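Local structure of uncharacterized protein (Streptococcus pneumoniae, 3LFT) at residues G6-V11 against K56-N61. The protein probably serves as the substrate-binding protein of an ABC transporter, and binds L-tryptophan in a pocket. Residues are numbered along the deposited sequence; the frame is centred on the assembly and turned at random.
Sequences GVLQFV and KQLVAN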
# COMPACT_ATOMS: atom_id res chain seq x y z
N GLY A 6 -0.69 5.58 -20.13
CA GLY A 6 0.37 4.68 -19.72
C GLY A 6 0.21 4.36 -18.25
O GLY A 6 -0.17 5.23 -17.45
N VAL A 7 0.47 3.11 -17.89
CA VAL A 7 0.34 2.65 -16.49
C VAL A 7 1.62 1.94 -16.08
O VAL A 7 2.07 1.01 -16.77
CB VAL A 7 -0.84 1.68 -16.32
CG1 VAL A 7 -0.92 1.13 -14.90
CG2 VAL A 7 -2.15 2.35 -16.69
N LEU A 8 2.23 2.41 -14.99
CA LEU A 8 3.41 1.76 -14.42
C LEU A 8 3.02 1.18 -13.08
O LEU A 8 2.68 1.92 -12.15
CB LEU A 8 4.58 2.75 -14.26
CG LEU A 8 5.86 2.17 -13.65
CD1 LEU A 8 6.48 1.09 -14.54
CD2 LEU A 8 6.87 3.29 -13.37
N GLN A 9 3.04 -0.15 -12.99
CA GLN A 9 2.85 -0.82 -11.72
C GLN A 9 4.24 -1.11 -11.13
O GLN A 9 5.10 -1.65 -11.80
CB GLN A 9 2.05 -2.10 -11.93
CG GLN A 9 1.77 -2.83 -10.61
CD GLN A 9 0.81 -3.98 -10.81
OE1 GLN A 9 -0.14 -3.91 -11.59
NE2 GLN A 9 1.06 -5.07 -10.07
N PHE A 10 4.44 -0.73 -9.87
CA PHE A 10 5.79 -0.78 -9.32
C PHE A 10 6.33 -2.21 -9.28
O PHE A 10 7.49 -2.43 -9.63
CB PHE A 10 5.85 -0.16 -7.92
CG PHE A 10 7.18 -0.32 -7.24
CD1 PHE A 10 8.37 0.06 -7.87
CD2 PHE A 10 7.25 -0.89 -5.96
CE1 PHE A 10 9.58 -0.10 -7.24
CE2 PHE A 10 8.47 -1.06 -5.32
CZ PHE A 10 9.64 -0.67 -5.96
N VAL A 11 5.51 -3.17 -8.87
CA VAL A 11 5.96 -4.54 -8.64
C VAL A 11 4.72 -5.41 -8.63
O VAL A 11 3.60 -4.93 -8.46
CB VAL A 11 6.73 -4.65 -7.28
CG1 VAL A 11 5.79 -4.44 -6.08
CG2 VAL A 11 7.47 -5.96 -7.12
N LYS A 56 10.66 6.97 -18.21
CA LYS A 56 11.13 7.80 -19.31
C LYS A 56 10.36 7.47 -20.59
O LYS A 56 9.94 8.37 -21.31
CB LYS A 56 12.65 7.61 -19.46
CG LYS A 56 13.31 8.48 -20.52
CD LYS A 56 14.82 8.27 -20.47
CE LYS A 56 15.58 9.30 -21.26
NZ LYS A 56 16.99 8.88 -21.22
N GLN A 57 10.15 6.18 -20.85
CA GLN A 57 9.42 5.74 -22.03
C GLN A 57 7.96 6.20 -21.98
O GLN A 57 7.45 6.77 -22.95
CB GLN A 57 9.50 4.21 -22.14
CG GLN A 57 10.87 3.73 -22.58
CD GLN A 57 11.19 2.26 -22.29
OE1 GLN A 57 10.51 1.58 -21.52
NE2 GLN A 57 12.27 1.79 -22.90
N LEU A 58 7.29 5.97 -20.85
CA LEU A 58 5.84 6.21 -20.74
C LEU A 58 5.46 7.67 -20.90
O LEU A 58 4.36 7.97 -21.37
CB LEU A 58 5.30 5.63 -19.42
CG LEU A 58 5.24 4.10 -19.32
CD1 LEU A 58 5.08 3.67 -17.85
CD2 LEU A 58 4.09 3.53 -20.17
N VAL A 59 6.35 8.58 -20.51
CA VAL A 59 6.01 10.01 -20.57
C VAL A 59 6.36 10.65 -21.91
O VAL A 59 6.04 11.82 -22.13
CB VAL A 59 6.64 10.84 -19.40
CG1 VAL A 59 6.25 10.24 -18.05
CG2 VAL A 59 8.14 10.96 -19.54
N ALA A 60 6.97 9.88 -22.80
CA ALA A 60 7.43 10.36 -24.10
C ALA A 60 6.83 9.55 -25.25
O ALA A 60 7.38 9.53 -26.36
CB ALA A 60 8.94 10.32 -24.14
N ASN A 61 5.68 8.93 -25.02
CA ASN A 61 5.06 8.02 -25.99
C ASN A 61 3.63 8.38 -26.43
O ASN A 61 2.85 7.51 -26.83
CB ASN A 61 5.12 6.58 -25.46
CG ASN A 61 4.87 5.56 -26.56
OD1 ASN A 61 5.44 5.65 -27.65
ND2 ASN A 61 4.00 4.59 -26.28
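Leu58 lays the two methyls of its isobutyl group over strand 3-9, spanning the backbone from Gly6 to Leu8. CD1 rests against CB of Leu8 at 3.7 Å, whereas CD2 settles 3.9 Å from CA of Gly6, where the strand offers bare main chain. With no side chain at Gly6, the last turn of helix 48-58 comes close, the CA atoms of Gly6 and Leu58 lying 5.8 Å apart. With CG anti to its own carbonyl carbon (chi1 -71°), Leu58 turns both methyls onto the strand. Leu8 presents its CB to Leu58, while its CG stands anti to the backbone N (chi1 179°), and the Leu8 side chain also touches Met54 and Ser55 of the same helix. No hydrogen bond crosses between the segments; the join is apolar and buried. It exemplifies how a helix packs on one face of a parallel sheet in an alpha/beta fold, as in periplasmic-binding-protein folds. The opposite face receives Val7, which touches Tyr20 of helix 14-29. Backbone bonds to strands 37-43 and 65-69 hold strand 3-9 between them, and Ala73 of helix 71-80 also meets Leu8, beside helix 48-58.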